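Local atomic coordinates of protein argonaute (Aquifex aeolicus, PDB entry 1YVU), a protein that uses short single-stranded DNA guides to find complementary RNA targets and cleaves them in a reaction that depends on divalent metal ions. Residues 567-572 against 596-601; 625-630 against 641-646. All blocks are in the same frame, centred on the assembly; numbering follows the deposited sequence.

Overall arrangement
Both contacts lie in the PIWI domain, which has an RNase H fold, and their centres are about 9 Å apart. Interaction 1 pairs strands 565-570 and 592-599 in parallel; interaction 2 pairs strands 624-627 and 641-645 in antiparallel fashion, within the PIWI box. Strands 592-599 and 641-645 are themselves neighbours, and a probable hydrogen bond of 2.8 Å from Lys642 N to Ile599 O joins the two contacts. Interaction 1 reaches the active site: the side chain of Asp571, catalytic by similarity, lies about 4 Å from a calcium ion bound by Asp502 and Asp683. Interaction 2 stands further back, the Ile641 side chain being about 10 Å from that of Asp571.

Interaction 1 of 2, residues 567-572 against 596-601; sequences VVHRDG and LEIIKR
His569 and Leu596 form a parallel beta bridge, and their side chains lie alongside each other on one face of the sheet. The imidazole can be followed outward. Its CB meets Ile598 CD1 at 3.8 Å. With CG anti to the carbonyl carbon (chi1 -67°), the ring is swung alongside Leu596 and reaches two methyls, both obliquely and on the same side of its plane: CG and ND1 lie against Ile598 CD1, while CD2 touches Leu596 CD1 at 3.8 Å and NE2 lies 3.9 Å from it. Histidine suits the site because its ring carbons can pack against methyls while a ring nitrogen keeps a polar partner: ND1 hydrogen-bonds Thr678 OG1. Beneath the side chains, backbone bonds run from Leu596 N to Val568 O (2.8 Å), from Arg570 N to Leu596 O (2.8 Å) and from Ile598 N to Arg570 O (2.7 Å). Just past the strand, the long Lys600 side chain crosses that of Asp571 at about a right angle and brings NZ to 3.2 Å from Asp571 OD1, a salt bridge whose hydrogen bond is weak. The two strands and helix 576-589 form a beta-alpha-beta unit; strand 497-505 flanks 565-570, and helix 652-661 covers His569 and Leu596.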
ATOM      1  N   VAL A 567       7.415  -7.452  19.497  1.00 24.59           N
ATOM      2  CA  VAL A 567       7.590  -7.223  18.073  1.00 24.25           C
ATOM      3  C   VAL A 567       6.409  -6.430  17.542  1.00 21.73           C
ATOM      4  O   VAL A 567       5.260  -6.845  17.696  1.00 28.45           O
ATOM      5  CB  VAL A 567       7.722  -8.534  17.299  1.00 21.21           C
ATOM      6  CG1 VAL A 567       7.886  -8.259  15.820  1.00 23.47           C
ATOM      7  CG2 VAL A 567       8.921  -9.309  17.805  1.00 20.94           C
ATOM      8  N   VAL A 568       6.710  -5.289  16.925  1.00 21.64           N
ATOM      9  CA  VAL A 568       5.689  -4.428  16.374  1.00 19.37           C
ATOM     10  C   VAL A 568       5.792  -4.451  14.883  1.00 19.83           C
ATOM     11  O   VAL A 568       6.879  -4.352  14.341  1.00 22.22           O
ATOM     12  CB  VAL A 568       5.816  -2.954  16.859  1.00 23.07           C
ATOM     13  CG1 VAL A 568       4.720  -2.051  16.232  1.00 13.26           C
ATOM     14  CG2 VAL A 568       5.746  -2.892  18.380  1.00 21.85           C
ATOM     15  N   HIS A 569       4.653  -4.626  14.223  1.00 18.39           N
ATOM     16  CA  HIS A 569       4.582  -4.619  12.762  1.00 15.57           C
ATOM     17  C   HIS A 569       3.765  -3.413  12.437  1.00 15.92           C
ATOM     18  O   HIS A 569       2.666  -3.222  12.993  1.00 16.78           O
ATOM     19  CB  HIS A 569       3.862  -5.840  12.211  1.00 16.36           C
ATOM     20  CG  HIS A 569       4.575  -7.139  12.431  1.00 17.86           C
ATOM     21  ND1 HIS A 569       4.067  -8.340  11.977  1.00 14.57           N
ATOM     22  CD2 HIS A 569       5.749  -7.430  13.037  1.00 19.96           C
ATOM     23  CE1 HIS A 569       4.902  -9.311  12.300  1.00 13.82           C
ATOM     24  NE2 HIS A 569       5.931  -8.790  12.943  1.00 13.61           N
ATOM     25  N   ARG A 570       4.328  -2.574  11.578  1.00 18.68           N
ATOM     26  CA  ARG A 570       3.665  -1.358  11.155  1.00 20.79           C
ATOM     27  C   ARG A 570       3.232  -1.581   9.737  1.00 25.20           C
ATOM     28  O   ARG A 570       4.055  -1.925   8.879  1.00 32.07           O
ATOM     29  CB  ARG A 570       4.600  -0.159  11.254  1.00  8.15           C
ATOM     30  CG  ARG A 570       3.964   1.149  10.834  1.00 13.22           C
ATOM     31  CD  ARG A 570       2.818   1.550  11.735  1.00 15.45           C
ATOM     32  NE  ARG A 570       2.297   2.871  11.408  1.00 12.88           N
ATOM     33  CZ  ARG A 570       1.502   3.137  10.380  1.00 15.32           C
ATOM     34  NH1 ARG A 570       1.124   2.156   9.546  1.00 18.72           N
ATOM     35  NH2 ARG A 570       1.030   4.376  10.227  1.00 10.22           N
ATOM     36  N   ASP A 571       1.947  -1.341   9.494  1.00 27.45           N
ATOM     37  CA  ASP A 571       1.352  -1.516   8.186  1.00 36.31           C
ATOM     38  C   ASP A 571       1.998  -0.571   7.186  1.00 38.77           C
ATOM     39  O   ASP A 571       2.194  -0.910   6.017  1.00 43.63           O
ATOM     40  CB  ASP A 571      -0.146  -1.280   8.304  1.00 34.28           C
ATOM     41  CG  ASP A 571      -0.901  -1.451   6.984  1.00 39.14           C
ATOM     42  OD1 ASP A 571      -0.889  -0.495   6.152  1.00 37.56           O
ATOM     43  OD2 ASP A 571      -1.551  -2.516   6.814  1.00 39.47           O
ATOM     44  N   GLY A 572       2.384   0.596   7.648  1.00 41.79           N
ATOM     45  CA  GLY A 572       2.986   1.499   6.701  1.00 46.42           C
ATOM     46  C   GLY A 572       4.413   1.709   7.058  1.00 51.25           C
ATOM     47  O   GLY A 572       5.087   0.809   7.565  1.00 50.06           O
ATOM     48  N   LEU A 596       9.154  -3.111  13.184  1.00 12.55           N
ATOM     49  CA  LEU A 596       9.180  -3.461  11.777  1.00 16.54           C
ATOM     50  C   LEU A 596       8.188  -2.646  10.983  1.00 19.80           C
ATOM     51  O   LEU A 596       7.089  -2.358  11.455  1.00 21.19           O
ATOM     52  CB  LEU A 596       8.869  -4.940  11.551  1.00 16.40           C
ATOM     53  CG  LEU A 596       9.629  -6.002  12.337  1.00 15.31           C
ATOM     54  CD1 LEU A 596       9.299  -7.326  11.778  1.00 16.17           C
ATOM     55  CD2 LEU A 596      11.081  -5.787  12.221  1.00 14.14           C
ATOM     56  N   GLU A 597       8.622  -2.234   9.797  1.00 17.82           N
ATOM     57  CA  GLU A 597       7.810  -1.502   8.827  1.00 20.40           C
ATOM     58  C   GLU A 597       7.431  -2.618   7.840  1.00 22.68           C
ATOM     59  O   GLU A 597       8.254  -3.512   7.591  1.00 20.16           O
ATOM     60  CB  GLU A 597       8.687  -0.528   8.040  1.00 20.10           C
ATOM     61  CG  GLU A 597       8.841   0.903   8.517  1.00 28.61           C
ATOM     62  CD  GLU A 597       9.763   1.720   7.565  1.00 34.07           C
ATOM     63  OE1 GLU A 597      10.248   1.143   6.559  1.00 34.53           O
ATOM     64  OE2 GLU A 597      10.008   2.938   7.813  1.00 36.69           O
ATOM     65  N   ILE A 598       6.191  -2.626   7.340  1.00 21.76           N
ATOM     66  CA  ILE A 598       5.785  -3.646   6.349  1.00 18.16           C
ATOM     67  C   ILE A 598       5.257  -2.939   5.112  1.00 16.84           C
ATOM     68  O   ILE A 598       4.123  -2.488   5.081  1.00 29.29           O
ATOM     69  CB  ILE A 598       4.799  -4.730   6.917  1.00 17.31           C
ATOM     70  CG1 ILE A 598       5.552  -5.645   7.891  1.00  9.39           C
ATOM     71  CG2 ILE A 598       4.226  -5.600   5.780  1.00  5.20           C
ATOM     72  CD1 ILE A 598       4.691  -6.623   8.597  1.00 14.22           C
ATOM     73  N   ILE A 599       6.119  -2.833   4.106  1.00 20.18           N
ATOM     74  CA  ILE A 599       5.809  -2.147   2.860  1.00 18.92           C
ATOM     75  C   ILE A 599       5.308  -3.115   1.797  1.00 24.87           C
ATOM     76  O   ILE A 599       6.087  -3.931   1.283  1.00 28.54           O
ATOM     77  CB  ILE A 599       7.056  -1.338   2.339  1.00 15.38           C
ATOM     78  CG1 ILE A 599       7.307  -0.115   3.222  1.00  8.75           C
ATOM     79  CG2 ILE A 599       6.851  -0.828   0.891  1.00 15.83           C
ATOM     80  CD1 ILE A 599       8.066  -0.372   4.453  1.00 11.95           C
ATOM     81  N   LYS A 600       4.026  -2.976   1.442  1.00 28.08           N
ATOM     82  CA  LYS A 600       3.389  -3.833   0.441  1.00 25.21           C
ATOM     83  C   LYS A 600       3.385  -3.290  -0.975  1.00 27.51           C
ATOM     84  O   LYS A 600       3.408  -4.065  -1.937  1.00 27.68           O
ATOM     85  CB  LYS A 600       1.970  -4.228   0.864  1.00 27.74           C
ATOM     86  CG  LYS A 600       1.101  -3.157   1.468  1.00 25.19           C
ATOM     87  CD  LYS A 600       1.211  -3.109   2.977  1.00 31.33           C
ATOM     88  CE  LYS A 600       0.493  -1.865   3.493  1.00 31.10           C
ATOM     89  NZ  LYS A 600      -0.994  -1.881   3.248  1.00 31.93           N
ATOM     90  N   ARG A 601       3.428  -1.961  -1.083  1.00 29.41           N
ATOM     91  CA  ARG A 601       3.416  -1.263  -2.371  1.00 31.30           C
ATOM     92  C   ARG A 601       4.796  -0.884  -2.974  1.00 28.92           C
ATOM     93  O   ARG A 601       5.712  -0.504  -2.255  1.00 23.82           O
ATOM     94  CB  ARG A 601       2.531  -0.010  -2.250  1.00 33.58           C
ATOM     95  CG  ARG A 601       1.112  -0.140  -2.838  1.00 43.04           C
ATOM     96  CD  ARG A 601       0.173   0.986  -2.361  1.00 47.69           C
ATOM     97  NE  ARG A 601      -0.266   0.771  -0.975  1.00 54.45           N
ATOM     98  CZ  ARG A 601      -1.114   1.546  -0.291  1.00 52.82           C
ATOM     99  NH1 ARG A 601      -1.648   2.630  -0.837  1.00 56.26           N
ATOM    100  NH2 ARG A 601      -1.452   1.213   0.951  1.00 52.74           N
TER

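Interaction 2 of 2, residues 625-630 against 641-646; sequences VILATY and IKVRKV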
ATOM      1  N   VAL A 625      14.554  -6.499   3.841  1.00 28.99           N
ATOM      2  CA  VAL A 625      14.462  -7.737   3.050  1.00 21.19           C
ATOM      3  C   VAL A 625      13.237  -7.695   2.153  1.00 26.57           C
ATOM      4  O   VAL A 625      12.128  -7.399   2.620  1.00 21.82           O
ATOM      5  CB  VAL A 625      14.252  -8.992   3.990  1.00 20.45           C
ATOM      6  CG1 VAL A 625      13.951 -10.264   3.199  1.00 13.59           C
ATOM      7  CG2 VAL A 625      15.437  -9.213   4.875  1.00 16.21           C
ATOM      8  N   ILE A 626      13.432  -8.087   0.892  1.00 20.77           N
ATOM      9  CA  ILE A 626      12.333  -8.173  -0.073  1.00 23.05           C
ATOM     10  C   ILE A 626      11.950  -9.636   0.104  1.00 24.55           C
ATOM     11  O   ILE A 626      12.766 -10.529  -0.086  1.00 24.72           O
ATOM     12  CB  ILE A 626      12.805  -7.851  -1.465  1.00 26.08           C
ATOM     13  CG1 ILE A 626      13.250  -6.393  -1.479  1.00 33.27           C
ATOM     14  CG2 ILE A 626      11.683  -8.049  -2.475  1.00 23.64           C
ATOM     15  CD1 ILE A 626      14.441  -6.143  -2.398  1.00 47.68           C
ATOM     16  N   LEU A 627      10.711  -9.851   0.518  1.00 24.15           N
ATOM     17  CA  LEU A 627      10.240 -11.172   0.860  1.00 20.50           C
ATOM     18  C   LEU A 627       8.990 -11.657   0.152  1.00 26.14           C
ATOM     19  O   LEU A 627       7.992 -10.930   0.062  1.00 27.97           O
ATOM     20  CB  LEU A 627       9.984 -11.180   2.378  1.00 16.28           C
ATOM     21  CG  LEU A 627       9.624 -12.476   3.080  1.00 14.42           C
ATOM     22  CD1 LEU A 627      10.811 -13.414   2.930  1.00 15.54           C
ATOM     23  CD2 LEU A 627       9.243 -12.248   4.562  1.00  6.67           C
ATOM     24  N   ALA A 628       9.000 -12.935  -0.218  1.00 18.05           N
ATOM     25  CA  ALA A 628       7.846 -13.548  -0.839  1.00 17.63           C
ATOM     26  C   ALA A 628       7.038 -14.205   0.296  1.00 20.29           C
ATOM     27  O   ALA A 628       7.482 -15.215   0.881  1.00 14.79           O
ATOM     28  CB  ALA A 628       8.290 -14.553  -1.811  1.00 13.54           C
ATOM     29  N   THR A 629       5.871 -13.622   0.590  1.00 15.50           N
ATOM     30  CA  THR A 629       4.984 -14.094   1.653  1.00 19.34           C
ATOM     31  C   THR A 629       3.946 -15.135   1.308  1.00 26.61           C
ATOM     32  O   THR A 629       3.270 -15.654   2.211  1.00 27.41           O
ATOM     33  CB  THR A 629       4.210 -12.956   2.227  1.00 15.76           C
ATOM     34  OG1 THR A 629       3.794 -12.072   1.165  1.00 17.31           O
ATOM     35  CG2 THR A 629       5.042 -12.235   3.246  1.00 18.96           C
ATOM     36  N   TYR A 630       3.742 -15.363   0.010  1.00 32.97           N
ATOM     37  CA  TYR A 630       2.748 -16.319  -0.493  1.00 32.57           C
ATOM     38  C   TYR A 630       3.189 -16.871  -1.851  1.00 33.56           C
ATOM     39  O   TYR A 630       3.907 -16.193  -2.584  1.00 32.85           O
ATOM     40  CB  TYR A 630       1.347 -15.658  -0.582  1.00 32.06           C
ATOM     41  CG  TYR A 630       1.142 -14.585  -1.658  1.00 33.33           C
ATOM     42  CD1 TYR A 630       0.237 -14.797  -2.716  1.00 39.01           C
ATOM     43  CD2 TYR A 630       1.800 -13.339  -1.594  1.00 34.01           C
ATOM     44  CE1 TYR A 630      -0.025 -13.792  -3.689  1.00 42.33           C
ATOM     45  CE2 TYR A 630       1.553 -12.322  -2.562  1.00 40.24           C
ATOM     46  CZ  TYR A 630       0.632 -12.555  -3.603  1.00 46.82           C
ATOM     47  OH  TYR A 630       0.325 -11.567  -4.525  1.00 44.60           O
ATOM     48  N   ILE A 641       6.614  -8.364  -0.288  1.00 25.21           N
ATOM     49  CA  ILE A 641       6.632  -7.260   0.677  1.00 21.80           C
ATOM     50  C   ILE A 641       8.075  -6.890   1.069  1.00 24.19           C
ATOM     51  O   ILE A 641       9.018  -7.660   0.841  1.00 22.38           O
ATOM     52  CB  ILE A 641       5.759  -7.546   1.942  1.00 15.31           C
ATOM     53  CG1 ILE A 641       6.459  -8.528   2.885  1.00  6.73           C
ATOM     54  CG2 ILE A 641       4.359  -8.039   1.520  1.00  7.13           C
ATOM     55  CD1 ILE A 641       5.891  -8.563   4.267  1.00 11.14           C
ATOM     56  N   LYS A 642       8.255  -5.676   1.577  1.00 18.85           N
ATOM     57  CA  LYS A 642       9.570  -5.234   2.016  1.00 17.02           C
ATOM     58  C   LYS A 642       9.421  -5.008   3.492  1.00 18.15           C
ATOM     59  O   LYS A 642       8.574  -4.230   3.932  1.00 15.75           O
ATOM     60  CB  LYS A 642      10.031  -3.969   1.290  1.00 14.27           C
ATOM     61  CG  LYS A 642      11.278  -3.310   1.862  1.00 13.78           C
ATOM     62  CD  LYS A 642      11.726  -2.119   1.034  1.00 23.51           C
ATOM     63  CE  LYS A 642      12.321  -1.046   1.933  1.00 33.39           C
ATOM     64  NZ  LYS A 642      13.145  -0.056   1.173  1.00 46.65           N
ATOM     65  N   VAL A 643      10.180  -5.803   4.245  1.00 23.52           N
ATOM     66  CA  VAL A 643      10.213  -5.776   5.718  1.00 20.76           C
ATOM     67  C   VAL A 643      11.465  -5.006   6.099  1.00 21.27           C
ATOM     68  O   VAL A 643      12.530  -5.297   5.579  1.00 18.88           O
ATOM     69  CB  VAL A 643      10.347  -7.209   6.310  1.00 21.97           C
ATOM     70  CG1 VAL A 643      10.468  -7.153   7.828  1.00 19.84           C
ATOM     71  CG2 VAL A 643       9.185  -8.084   5.880  1.00 15.58           C
ATOM     72  N   ARG A 644      11.324  -4.029   6.989  1.00 19.65           N
ATOM     73  CA  ARG A 644      12.454  -3.240   7.432  1.00 21.69           C
ATOM     74  C   ARG A 644      12.575  -3.288   8.949  1.00 22.93           C
ATOM     75  O   ARG A 644      11.579  -3.147   9.652  1.00 23.36           O
ATOM     76  CB  ARG A 644      12.325  -1.794   6.943  1.00 29.23           C
ATOM     77  CG  ARG A 644      13.563  -0.921   7.236  1.00 43.97           C
ATOM     78  CD  ARG A 644      13.343   0.541   6.910  1.00 45.30           C
ATOM     79  NE  ARG A 644      14.264   1.389   7.666  1.00 62.63           N
ATOM     80  CZ  ARG A 644      14.175   2.715   7.775  1.00 60.36           C
ATOM     81  NH1 ARG A 644      13.195   3.394   7.168  1.00 65.56           N
ATOM     82  NH2 ARG A 644      15.062   3.361   8.519  1.00 59.99           N
ATOM     83  N   LYS A 645      13.776  -3.577   9.446  1.00 22.95           N
ATOM     84  CA  LYS A 645      14.004  -3.610  10.886  1.00 24.82           C
ATOM     85  C   LYS A 645      14.479  -2.222  11.182  1.00 28.22           C
ATOM     86  O   LYS A 645      15.620  -1.853  10.872  1.00 32.83           O
ATOM     87  CB  LYS A 645      15.071  -4.623  11.288  1.00 31.29           C
ATOM     88  CG  LYS A 645      15.323  -4.683  12.801  1.00 31.86           C
ATOM     89  CD  LYS A 645      16.361  -5.738  13.157  1.00 25.75           C
ATOM     90  CE  LYS A 645      17.762  -5.220  13.291  1.00 20.34           C
ATOM     91  NZ  LYS A 645      18.703  -6.343  13.639  1.00 31.03           N
ATOM     92  N   VAL A 646      13.565  -1.434  11.729  1.00 28.90           N
ATOM     93  CA  VAL A 646      13.851  -0.053  12.046  1.00 28.07           C
ATOM     94  C   VAL A 646      14.652  -0.046  13.318  1.00 27.06           C
ATOM     95  O   VAL A 646      15.767   0.455  13.337  1.00 27.18           O
ATOM     96  CB  VAL A 646      12.547   0.761  12.161  1.00 30.26           C
ATOM     97  CG1 VAL A 646      12.834   2.256  12.456  1.00 29.75           C
ATOM     98  CG2 VAL A 646      11.788   0.646  10.880  1.00 17.40           C
TER
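Ile641 and Leu627 face each other as a hydrogen-bonded pair in an antiparallel beta ladder of the RNase H-like PIWI domain, inside the PIWI box. Leu627 N gives an almost straight bond to Ile641 O (2.8 Å, 176° at the hydrogen), and Ile641 N returns one to Leu627 O. Two residues along, Val625 and Val643 repeat this exchange. Apolar residues suit these four places, which are buried and turn to the same face; the branched valines and isoleucine also fit an extended strand. There Leu627 CD2 meets Val643 CG2 at 4.4 Å and Leu627 CB lies 4.4 Å from Ile641 CG1. The Ile641 side chain, its CG1 set between the backbone N and the carbonyl carbon (chi1 76°), crosses that of Thr629 at about a right angle. An alanine in place of this isoleucine has no such branch and is likely to leave the Thr629 methyl without its apolar neighbour and open a gap beside Leu627. In the next shell, helix 652-661 covers Val625, Leu627 and Val643, while Ile598 of strand 592-599 touches Ile641. Threonine suits its place by offering a hydroxyl and a methyl: OG1 hydrogen-bonds Lys674 O, while CG2 rests 3.9 Å from Ile641 CD1.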